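Local coordinates for protein GlcNAc Inducible Gene 2, GIG2 (Candida albicans, PDB 6AKZ) that binds an iron(III) ion and probably acts as a metal-dependent oxygenase of the DUF1479 family, within the cupin clan, at residues E208-I213 and H350-H355; K40-E45 and S281-M286; K154-E159 and F253-G258; E199-I204 and P310-T315. One frame throughout, in Å; residues are numbered along the deposited sequence.

Contact 1 of 4, residues E208-I213 and H350-H355; sequences EVYKSI and HCDLPH. With FE (Fe (III) ion), chain B.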
# COMPACT_ATOMS: atom_id res chain seq x y z
N GLU A 208 2.74 -17.46 0.06
CA GLU A 208 3.66 -17.85 1.09
C GLU A 208 3.84 -16.80 2.17
O GLU A 208 4.22 -17.17 3.27
CB GLU A 208 5.09 -18.18 0.60
CG GLU A 208 5.27 -19.52 -0.04
CD GLU A 208 5.16 -20.68 0.95
OE1 GLU A 208 6.04 -20.94 1.86
OE2 GLU A 208 4.16 -21.33 0.77
N VAL A 209 3.66 -15.53 1.84
CA VAL A 209 3.60 -14.43 2.86
C VAL A 209 2.67 -14.79 4.03
O VAL A 209 2.91 -14.43 5.18
CB VAL A 209 3.18 -13.10 2.19
CG1 VAL A 209 2.97 -11.97 3.22
CG2 VAL A 209 4.19 -12.71 1.13
N TYR A 210 1.54 -15.46 3.71
CA TYR A 210 0.47 -15.79 4.65
C TYR A 210 0.50 -17.27 5.13
O TYR A 210 -0.43 -17.73 5.79
CB TYR A 210 -0.88 -15.46 4.00
CG TYR A 210 -0.92 -14.03 3.47
CD1 TYR A 210 -1.04 -12.95 4.34
CD2 TYR A 210 -0.78 -13.74 2.12
CE1 TYR A 210 -1.06 -11.70 3.86
CE2 TYR A 210 -0.85 -12.47 1.66
CZ TYR A 210 -0.96 -11.45 2.54
OH TYR A 210 -0.93 -10.20 2.08
N LYS A 211 1.62 -17.95 4.97
CA LYS A 211 1.75 -19.34 5.40
C LYS A 211 1.30 -19.61 6.84
O LYS A 211 0.61 -20.57 7.06
CB LYS A 211 3.21 -19.74 5.27
CG LYS A 211 3.47 -21.23 5.50
CD LYS A 211 4.76 -21.60 4.76
CE LYS A 211 4.96 -23.08 4.64
NZ LYS A 211 5.39 -23.60 5.97
N SER A 212 1.68 -18.76 7.79
CA SER A 212 1.33 -18.94 9.22
C SER A 212 -0.18 -18.99 9.40
O SER A 212 -0.67 -19.78 10.17
CB SER A 212 1.91 -17.81 10.08
OG SER A 212 3.31 -17.95 10.26
N ILE A 213 -0.90 -18.20 8.61
CA ILE A 213 -2.35 -18.22 8.68
C ILE A 213 -2.90 -19.54 8.11
O ILE A 213 -3.79 -20.15 8.70
CB ILE A 213 -2.90 -17.02 7.94
CG1 ILE A 213 -2.41 -15.71 8.60
CG2 ILE A 213 -4.40 -17.11 7.76
CD1 ILE A 213 -2.80 -14.49 7.80
N HIS A 350 -0.30 0.37 6.07
CA HIS A 350 0.23 -0.92 5.54
C HIS A 350 -0.54 -1.39 4.31
O HIS A 350 -1.74 -1.19 4.18
CB HIS A 350 0.24 -2.01 6.60
CG HIS A 350 1.08 -3.20 6.27
ND1 HIS A 350 0.61 -4.27 5.56
CD2 HIS A 350 2.32 -3.54 6.70
CE1 HIS A 350 1.53 -5.21 5.50
NE2 HIS A 350 2.59 -4.78 6.18
N CYS A 351 0.18 -1.92 3.33
CA CYS A 351 -0.43 -2.41 2.11
C CYS A 351 -1.56 -3.41 2.32
O CYS A 351 -2.40 -3.58 1.45
CB CYS A 351 0.64 -2.96 1.12
SG CYS A 351 1.59 -4.32 1.83
N ASP A 352 -1.58 -4.06 3.46
CA ASP A 352 -2.64 -5.03 3.80
C ASP A 352 -3.72 -4.46 4.71
O ASP A 352 -4.50 -5.25 5.30
CB ASP A 352 -2.05 -6.29 4.42
CG ASP A 352 -1.48 -7.29 3.39
OD1 ASP A 352 -1.65 -7.08 2.14
OD2 ASP A 352 -0.73 -8.21 3.87
N LEU A 353 -3.78 -3.12 4.90
CA LEU A 353 -4.78 -2.59 5.80
C LEU A 353 -6.10 -2.24 5.05
O LEU A 353 -6.11 -1.54 3.99
CB LEU A 353 -4.26 -1.34 6.49
CG LEU A 353 -4.93 -1.10 7.81
CD1 LEU A 353 -4.45 -2.12 8.83
CD2 LEU A 353 -4.71 0.29 8.39
N PRO A 354 -7.21 -2.80 5.51
CA PRO A 354 -8.48 -2.38 4.90
C PRO A 354 -8.70 -0.89 5.11
O PRO A 354 -8.53 -0.39 6.22
CB PRO A 354 -9.49 -3.21 5.69
CG PRO A 354 -8.74 -4.32 6.35
CD PRO A 354 -7.40 -3.81 6.56
N HIS A 355 -9.19 -0.21 4.05
CA HIS A 355 -9.40 1.19 4.13
C HIS A 355 -10.45 1.58 3.11
O HIS A 355 -10.81 0.78 2.20
CB HIS A 355 -8.10 1.94 3.91
CG HIS A 355 -7.52 1.67 2.57
ND1 HIS A 355 -6.88 0.50 2.28
CD2 HIS A 355 -7.58 2.36 1.41
CE1 HIS A 355 -6.52 0.50 1.00
NE2 HIS A 355 -6.94 1.62 0.46
FE FE B . -7.25 2.01 -1.72
O HOH W 1 -7.45 2.30 -3.90
O HOH W 2 -5.71 3.37 -1.96
O HOH W 3 -8.34 3.89 -1.55
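Y210 and D352 meet through a single polar link, the two side chains coming from opposite directions so that the Y210 hydroxyl meets the carboxylate. From CB, the tyrosine CG is set anti to the carbonyl carbon (chi1 -53°), which carries the ring from the N-cap of the short helix towards D352. One ring face is covered by CG1 of the preceding V209, 3.9 Å above the plane and over its centre. Farther out, CE1 and CZ each lie 3.5 Å from OD2 of D352, which sits at the ring edge. At the tip, OH donates to D352 OD2 at 2.7 Å, meeting it on the syn side but 32° out of the carboxylate plane. D352 belongs to a type I turn leading from strand 346-350 to H355, which with H192 and D194 forms the two-histidine, one-aspartate iron site seen in many cupin-fold oxygenases. The other carboxylate oxygen, OD1, forms salt bridges with R200 and R229, so the buried group has partners at both ends. Within the turn, D352 N donates to H350 ND1 at 3.0 Å. H355 donates from ND1 to L353 O at 2.8 Å, which fixes its ring rotation while NE2 binds the iron at 2.2 Å.

Contact 2 of 4, residues K40-E45 and S281-M286; sequences KRLLVE and SMAYIM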
# COMPACT_ATOMS: atom_id res chain seq x y z
N LYS A 40 -11.98 -20.17 14.76
CA LYS A 40 -12.80 -19.92 15.93
C LYS A 40 -12.14 -18.99 16.97
O LYS A 40 -12.79 -18.07 17.46
CB LYS A 40 -13.15 -21.27 16.51
CG LYS A 40 -14.11 -21.99 15.58
CD LYS A 40 -14.35 -23.40 16.06
CE LYS A 40 -15.18 -24.11 15.02
NZ LYS A 40 -15.31 -25.52 15.52
N ARG A 41 -10.89 -19.22 17.31
CA ARG A 41 -10.10 -18.29 18.16
C ARG A 41 -10.10 -16.84 17.56
O ARG A 41 -10.20 -15.85 18.29
CB ARG A 41 -8.65 -18.70 18.29
CG ARG A 41 -8.39 -20.08 18.89
CD ARG A 41 -6.96 -20.18 19.43
NE ARG A 41 -5.96 -20.03 18.35
CZ ARG A 41 -5.50 -21.00 17.59
NH1 ARG A 41 -5.95 -22.26 17.74
NH2 ARG A 41 -4.60 -20.72 16.66
N LEU A 42 -9.94 -16.76 16.26
CA LEU A 42 -9.86 -15.50 15.55
C LEU A 42 -11.14 -14.64 15.74
O LEU A 42 -11.06 -13.46 16.09
CB LEU A 42 -9.59 -15.70 14.07
CG LEU A 42 -9.63 -14.44 13.21
CD1 LEU A 42 -8.49 -13.48 13.64
CD2 LEU A 42 -9.50 -14.78 11.77
N LEU A 43 -12.29 -15.26 15.50
CA LEU A 43 -13.54 -14.59 15.66
C LEU A 43 -13.79 -14.10 17.06
O LEU A 43 -14.29 -12.97 17.23
CB LEU A 43 -14.69 -15.47 15.17
CG LEU A 43 -14.81 -15.79 13.70
CD1 LEU A 43 -16.12 -16.52 13.46
CD2 LEU A 43 -14.71 -14.60 12.74
N VAL A 44 -13.34 -14.85 18.06
CA VAL A 44 -13.51 -14.46 19.43
C VAL A 44 -12.67 -13.18 19.65
O VAL A 44 -13.21 -12.21 20.11
CB VAL A 44 -13.11 -15.58 20.39
CG1 VAL A 44 -13.01 -15.06 21.83
CG2 VAL A 44 -14.10 -16.76 20.25
N GLU A 45 -11.42 -13.19 19.18
CA GLU A 45 -10.50 -12.02 19.31
C GLU A 45 -11.02 -10.82 18.53
O GLU A 45 -10.89 -9.67 19.03
CB GLU A 45 -9.06 -12.31 18.86
CG GLU A 45 -8.33 -13.28 19.79
CD GLU A 45 -8.48 -12.92 21.26
OE1 GLU A 45 -7.98 -11.82 21.64
OE2 GLU A 45 -9.19 -13.65 22.00
N SER A 281 -7.16 -8.45 10.83
CA SER A 281 -7.69 -8.23 9.51
C SER A 281 -7.27 -9.29 8.46
O SER A 281 -8.11 -9.84 7.75
CB SER A 281 -7.40 -6.84 8.99
OG SER A 281 -8.17 -5.81 9.64
N MET A 282 -5.99 -9.50 8.33
CA MET A 282 -5.51 -10.42 7.34
C MET A 282 -5.76 -11.91 7.68
O MET A 282 -5.92 -12.71 6.80
CB MET A 282 -4.04 -10.16 6.98
CG MET A 282 -3.79 -8.83 6.27
SD MET A 282 -4.85 -8.57 4.83
CE MET A 282 -4.47 -9.95 3.77
N ALA A 283 -5.82 -12.24 8.94
CA ALA A 283 -6.16 -13.62 9.34
C ALA A 283 -7.58 -13.83 8.83
O ALA A 283 -7.88 -14.84 8.26
CB ALA A 283 -6.05 -13.77 10.84
N TYR A 284 -8.46 -12.88 9.01
CA TYR A 284 -9.86 -13.04 8.64
C TYR A 284 -10.04 -13.07 7.14
O TYR A 284 -10.69 -13.98 6.58
CB TYR A 284 -10.66 -11.87 9.21
CG TYR A 284 -12.14 -11.95 8.95
CD1 TYR A 284 -13.02 -12.69 9.78
CD2 TYR A 284 -12.69 -11.28 7.85
CE1 TYR A 284 -14.40 -12.72 9.50
CE2 TYR A 284 -14.05 -11.32 7.59
CZ TYR A 284 -14.89 -12.01 8.42
OH TYR A 284 -16.25 -12.00 8.10
N ILE A 285 -9.38 -12.16 6.46
CA ILE A 285 -9.48 -12.02 5.00
C ILE A 285 -8.96 -13.28 4.36
O ILE A 285 -9.65 -13.82 3.49
CB ILE A 285 -8.77 -10.77 4.47
CG1 ILE A 285 -9.62 -9.55 4.89
CG2 ILE A 285 -8.62 -10.73 2.97
CD1 ILE A 285 -8.93 -8.21 4.91
N MET A 286 -7.74 -13.69 4.73
CA MET A 286 -7.12 -14.85 4.06
C MET A 286 -7.89 -16.12 4.25
O MET A 286 -7.87 -16.96 3.38
CB MET A 286 -5.67 -15.05 4.46
CG MET A 286 -4.78 -13.88 4.02
SD MET A 286 -4.95 -13.24 2.32
CE MET A 286 -4.55 -14.70 1.35
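L42 and L43 of the long helix 32-56 pack against A283 and Y284 of helix 278-287 in a buried, wholly apolar helix-helix contact. The two short axes come within 10.4 Å and cross at -133°, running more nearly antiparallel than parallel. L42 is the main intruder. Its CG stands anti to the backbone N (chi1 174°), and the forked end straddles the methyl group of A283: CD1 and CD2 are both 3.7 Å from A283 CB. CD2 also presses on the helix backbone, lying 3.5 Å from Y284 N, and it touches Y284 CB more loosely. The small alanine thus lets the leucine come down onto the main chain between residues 283 and 284. On its far side, helix 278-287 turns M282 and I285 onto L193, the residue between iron ligands H192 and D194, and so lies between helix 32-56 and the metal-bearing part of the cupin-type fold. At the next residue, L43 takes the other common first torsion, CG anti to the carbonyl carbon (chi1 -67°), and brings CD2 to the rim of the Y284 ring. That methyl lies in the ring plane, 3.8 Å from Y284 CE1, and the two side chains cross at a slant. Beyond this rim the phenol oxygen is hydrogen-bonded to H330, while W39 and H330 also pack against the Y284 ring.

Contact 3 of 4, residues K154-E159 and F253-G258; sequences KEFYVE and FRTLQG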
# COMPACT_ATOMS: atom_id res chain seq x y z
N LYS A 154 12.62 1.06 8.62
CA LYS A 154 13.12 0.27 9.76
C LYS A 154 12.11 -0.59 10.51
O LYS A 154 12.49 -1.42 11.33
CB LYS A 154 13.79 1.21 10.72
CG LYS A 154 14.95 1.95 10.07
CD LYS A 154 15.58 2.76 11.16
CE LYS A 154 16.87 3.45 10.77
NZ LYS A 154 16.78 4.18 9.55
N GLU A 155 10.84 -0.42 10.20
CA GLU A 155 9.79 -1.28 10.74
C GLU A 155 9.72 -2.56 9.94
O GLU A 155 9.25 -3.59 10.45
CB GLU A 155 8.51 -0.56 10.74
CG GLU A 155 8.56 0.78 11.53
CD GLU A 155 8.74 0.56 13.04
OE1 GLU A 155 8.11 -0.41 13.55
OE2 GLU A 155 9.55 1.30 13.72
N PHE A 156 10.23 -2.55 8.72
CA PHE A 156 10.22 -3.79 7.88
C PHE A 156 11.62 -4.46 7.96
O PHE A 156 12.65 -3.84 8.39
CB PHE A 156 9.87 -3.44 6.42
CG PHE A 156 8.46 -3.03 6.23
CD1 PHE A 156 7.52 -4.01 5.90
CD2 PHE A 156 8.08 -1.71 6.30
CE1 PHE A 156 6.21 -3.67 5.74
CE2 PHE A 156 6.76 -1.34 6.14
CZ PHE A 156 5.84 -2.31 5.86
N TYR A 157 11.68 -5.73 7.58
CA TYR A 157 12.93 -6.45 7.60
C TYR A 157 12.90 -7.66 6.74
O TYR A 157 11.83 -8.09 6.29
CB TYR A 157 13.20 -6.90 9.06
CG TYR A 157 12.35 -8.01 9.59
CD1 TYR A 157 11.09 -7.75 10.07
CD2 TYR A 157 12.80 -9.33 9.58
CE1 TYR A 157 10.29 -8.77 10.63
CE2 TYR A 157 12.03 -10.36 10.11
CZ TYR A 157 10.78 -10.07 10.68
OH TYR A 157 9.97 -11.04 11.14
N VAL A 158 14.09 -8.21 6.48
CA VAL A 158 14.18 -9.53 5.92
C VAL A 158 15.16 -10.33 6.73
O VAL A 158 16.10 -9.79 7.31
CB VAL A 158 14.57 -9.61 4.44
CG1 VAL A 158 13.49 -8.99 3.61
CG2 VAL A 158 15.94 -8.99 4.12
N GLU A 159 14.93 -11.62 6.74
CA GLU A 159 15.78 -12.53 7.46
C GLU A 159 16.95 -12.99 6.60
O GLU A 159 18.08 -12.90 7.01
CB GLU A 159 14.98 -13.72 7.91
CG GLU A 159 15.73 -14.58 8.92
CD GLU A 159 14.78 -15.53 9.62
OE1 GLU A 159 14.47 -16.54 9.00
OE2 GLU A 159 14.28 -15.21 10.74
N PHE A 253 5.39 -2.46 -6.21
CA PHE A 253 5.32 -3.14 -4.92
C PHE A 253 5.50 -2.08 -3.87
O PHE A 253 6.62 -1.54 -3.72
CB PHE A 253 6.41 -4.21 -4.83
CG PHE A 253 6.63 -4.75 -3.48
CD1 PHE A 253 5.55 -5.16 -2.66
CD2 PHE A 253 7.90 -4.89 -2.99
CE1 PHE A 253 5.79 -5.66 -1.38
CE2 PHE A 253 8.13 -5.36 -1.70
CZ PHE A 253 7.08 -5.75 -0.89
N ARG A 254 4.41 -1.70 -3.18
CA ARG A 254 4.52 -0.65 -2.15
C ARG A 254 4.28 -1.40 -0.81
O ARG A 254 3.32 -2.18 -0.72
CB ARG A 254 3.42 0.42 -2.33
CG ARG A 254 3.49 1.16 -3.68
CD ARG A 254 2.33 2.12 -3.85
NE ARG A 254 1.07 1.40 -3.96
CZ ARG A 254 -0.13 1.97 -4.01
NH1 ARG A 254 -0.22 3.29 -4.06
NH2 ARG A 254 -1.24 1.22 -4.14
N THR A 255 5.17 -1.20 0.15
CA THR A 255 5.04 -1.71 1.49
C THR A 255 3.99 -0.90 2.24
O THR A 255 3.26 -1.47 3.09
CB THR A 255 6.36 -1.63 2.26
OG1 THR A 255 7.01 -0.35 2.06
CG2 THR A 255 7.32 -2.66 1.73
N LEU A 256 3.98 0.40 1.98
CA LEU A 256 3.04 1.29 2.64
C LEU A 256 2.40 2.18 1.65
O LEU A 256 3.10 2.69 0.75
CB LEU A 256 3.77 2.17 3.64
CG LEU A 256 4.49 1.50 4.80
CD1 LEU A 256 5.23 2.59 5.58
CD2 LEU A 256 3.50 0.75 5.68
N GLN A 257 1.12 2.48 1.84
CA GLN A 257 0.49 3.58 1.09
C GLN A 257 0.56 4.78 2.01
O GLN A 257 0.70 4.68 3.22
CB GLN A 257 -0.97 3.32 0.79
CG GLN A 257 -1.23 2.15 -0.18
CD GLN A 257 -2.68 2.08 -0.66
OE1 GLN A 257 -3.20 3.09 -1.09
NE2 GLN A 257 -3.28 0.90 -0.68
N GLY A 258 0.50 5.93 1.40
CA GLY A 258 0.61 7.18 2.14
C GLY A 258 0.20 8.43 1.45
O GLY A 258 0.13 8.45 0.20
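F156 lays its ring against T255 and L256, touching the first through a face and the second through an edge. Its CG lies anti to the carbonyl carbon (chi1 -71°), and the ring is turned almost perpendicular to the CA-CB-CG plane (chi2 -92°), a setting that offers a flat side to T255. The threonine CB sits 3.7 Å above that side, displaced towards the rim, and is closest to F156 CZ. CA, OG1 and CG2 of T255 all lie on the far side of CB from the ring, so the lone hydrogen on CB is the one directed at the aromatic face, and the contact is a CH-pi interaction, 22° off the ring normal. OG1, between the backbone N and the carbonyl carbon, is carried away from the phenylalanine and is hydrogen-bonded to Q374. L256 is the first residue of strand 256-261, a central strand of the large mixed sheet of the cupin-type fold, with T255 just before it, and the next side chain along the strand, Q257, donates to the iron ligand D194. L256 takes the edge of the ring: with CG anti to its carbonyl carbon and the chain extended to CD1, the CD2 branch swings to the phenylalanine. CD2 lies in the plane of the ring, 3.9 Å from F156 CZ, and CG is equally near F156 CE2. F82 of helix 76-85 and F348 of strand 346-350 also pack on L256, and F224 meets the F156 ring with the planes inclined to each other.

Contact 4 of 4, residues E199-I204 and P310-T315; sequences ERWEDI and PKFPGT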
# COMPACT_ATOMS: atom_id res chain seq x y z
N GLU A 199 -4.45 -12.30 -6.16
CA GLU A 199 -3.05 -12.70 -6.02
C GLU A 199 -2.56 -13.23 -4.66
O GLU A 199 -1.72 -14.14 -4.62
CB GLU A 199 -2.14 -11.54 -6.46
CG GLU A 199 -1.92 -11.46 -7.96
CD GLU A 199 -3.16 -11.00 -8.70
OE1 GLU A 199 -4.18 -10.70 -8.04
OE2 GLU A 199 -3.13 -10.95 -9.95
N ARG A 200 -3.07 -12.68 -3.57
CA ARG A 200 -2.63 -13.09 -2.23
C ARG A 200 -2.82 -14.59 -2.03
O ARG A 200 -2.11 -15.17 -1.34
CB ARG A 200 -3.35 -12.34 -1.14
CG ARG A 200 -3.02 -10.86 -1.11
CD ARG A 200 -3.65 -10.14 0.09
NE ARG A 200 -3.30 -8.76 0.27
CZ ARG A 200 -3.69 -7.74 -0.48
NH1 ARG A 200 -4.46 -7.91 -1.51
NH2 ARG A 200 -3.31 -6.52 -0.19
N TRP A 201 -3.86 -15.12 -2.64
CA TRP A 201 -4.14 -16.53 -2.68
C TRP A 201 -3.55 -17.26 -3.87
O TRP A 201 -2.92 -18.32 -3.66
CB TRP A 201 -5.63 -16.73 -2.69
CG TRP A 201 -6.38 -16.27 -1.48
CD1 TRP A 201 -6.55 -16.95 -0.31
CD2 TRP A 201 -7.09 -15.07 -1.35
NE1 TRP A 201 -7.35 -16.22 0.53
CE2 TRP A 201 -7.71 -15.08 -0.11
CE3 TRP A 201 -7.33 -14.01 -2.21
CZ2 TRP A 201 -8.51 -14.02 0.33
CZ3 TRP A 201 -8.16 -13.00 -1.81
CH2 TRP A 201 -8.71 -13.01 -0.56
N GLU A 202 -3.67 -16.71 -5.05
CA GLU A 202 -3.27 -17.39 -6.26
C GLU A 202 -1.80 -17.46 -6.56
O GLU A 202 -1.34 -18.47 -7.07
CB GLU A 202 -3.93 -16.76 -7.48
CG GLU A 202 -3.91 -17.69 -8.70
CD GLU A 202 -4.53 -17.12 -9.93
OE1 GLU A 202 -5.05 -15.96 -9.92
OE2 GLU A 202 -4.49 -17.88 -10.95
N ASP A 203 -1.06 -16.36 -6.35
CA ASP A 203 0.36 -16.41 -6.62
C ASP A 203 1.10 -17.26 -5.60
O ASP A 203 0.78 -17.27 -4.38
CB ASP A 203 0.91 -14.96 -6.66
CG ASP A 203 2.42 -14.92 -6.93
OD1 ASP A 203 2.86 -15.47 -8.01
OD2 ASP A 203 3.18 -14.38 -6.08
N ILE A 204 2.12 -18.01 -6.06
CA ILE A 204 2.89 -18.82 -5.15
C ILE A 204 3.63 -18.06 -4.04
O ILE A 204 3.47 -18.37 -2.87
CB ILE A 204 3.93 -19.69 -5.89
CG1 ILE A 204 3.24 -20.68 -6.84
CG2 ILE A 204 4.81 -20.45 -4.88
CD1 ILE A 204 2.19 -21.54 -6.23
N PRO A 310 -15.10 -22.95 -5.50
CA PRO A 310 -14.14 -21.94 -5.92
C PRO A 310 -14.62 -20.51 -5.55
O PRO A 310 -14.65 -19.63 -6.39
CB PRO A 310 -14.13 -22.13 -7.43
CG PRO A 310 -15.56 -22.41 -7.73
CD PRO A 310 -16.02 -23.30 -6.61
N LYS A 311 -15.01 -20.30 -4.31
CA LYS A 311 -15.50 -18.97 -3.87
C LYS A 311 -14.33 -18.25 -3.23
O LYS A 311 -13.73 -18.74 -2.27
CB LYS A 311 -16.67 -19.11 -2.89
CG LYS A 311 -17.94 -19.61 -3.62
CD LYS A 311 -19.13 -19.63 -2.71
CE LYS A 311 -20.27 -20.41 -3.34
NZ LYS A 311 -20.70 -19.85 -4.65
N PHE A 312 -14.01 -17.10 -3.79
CA PHE A 312 -13.04 -16.14 -3.25
C PHE A 312 -13.76 -14.80 -3.16
O PHE A 312 -13.77 -13.99 -4.11
CB PHE A 312 -11.79 -16.12 -4.12
CG PHE A 312 -10.90 -17.27 -3.85
CD1 PHE A 312 -11.11 -18.52 -4.47
CD2 PHE A 312 -9.91 -17.17 -2.89
CE1 PHE A 312 -10.31 -19.61 -4.14
CE2 PHE A 312 -9.11 -18.27 -2.57
CZ PHE A 312 -9.32 -19.50 -3.20
N PRO A 313 -14.53 -14.62 -2.09
CA PRO A 313 -15.42 -13.49 -2.04
C PRO A 313 -14.74 -12.12 -2.13
O PRO A 313 -13.63 -11.94 -1.59
CB PRO A 313 -16.13 -13.65 -0.71
CG PRO A 313 -15.80 -15.01 -0.18
CD PRO A 313 -14.56 -15.45 -0.87
N GLY A 314 -15.36 -11.21 -2.86
CA GLY A 314 -14.84 -9.85 -3.07
C GLY A 314 -13.75 -9.73 -4.13
O GLY A 314 -13.21 -8.64 -4.34
N THR A 315 -13.45 -10.82 -4.85
CA THR A 315 -12.36 -10.83 -5.84
C THR A 315 -12.88 -10.74 -7.23
O THR A 315 -13.95 -11.29 -7.53
CB THR A 315 -11.46 -12.09 -5.76
OG1 THR A 315 -12.20 -13.25 -6.11
CG2 THR A 315 -10.76 -12.30 -4.37
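W201 and F312 form a buried edge-to-face aromatic pair, which joins the short helix 199-202 to the loop that leads into strand 322-323. The phenylalanine supplies the edge: its CD2-CE2 side comes down on the five-membered ring of the indole, with planes at 68° and centroids 5.0 Å apart. F312 CE2 is 3.6 Å from W201 CG, while F312 CD2 lies over the same indole face, displaced towards the rim. At the far end of the indole, W201 CZ3 meets the methyl group of T315, whose CG2 is 3.7 Å away. The indole N-H points elsewhere, to the carbonyl oxygen of M286, near the C-terminal end of helix 278-287, so the tryptophan bridges two elements. L26 of helix 18-26 and L322 of strand 322-323 also touch it. T315 is turned so that CG2 faces the indole and OG1, in the crowded position (chi1 65°), reaches back to its own loop: T315 OG1 donates to F312 O at 2.6 Å. The same oxygen accepts from T315 N at 3.3 Å. F312 and T315 are the first and last residues of a classical proline-glycine type II beta turn, with G314 at positive phi.

Overall arrangement
All four contacts are buried, but their chemistry differs with position. Contact 1 is polar and adjoins the iron site, whereas contacts 2, 3 and 4 are apolar or aromatic across their segments. The centre of contact 2, which joins two helices, is about 21 Å from the centre of the chain; that of contact 3, which packs a loop on the start of a central strand, is about 9 Å from it. Contacts 1 and 3 draw on neighbouring antiparallel strands of the large sheet, 346-350 and 256-261, and C351 N probably hydrogen-bonds to T255 O. M282 and S281 of contact 2 pack on D352 and P354. Contact 4 bonds to contacts 1 and 2, while contact 3 touches neither contact 2 nor contact 4.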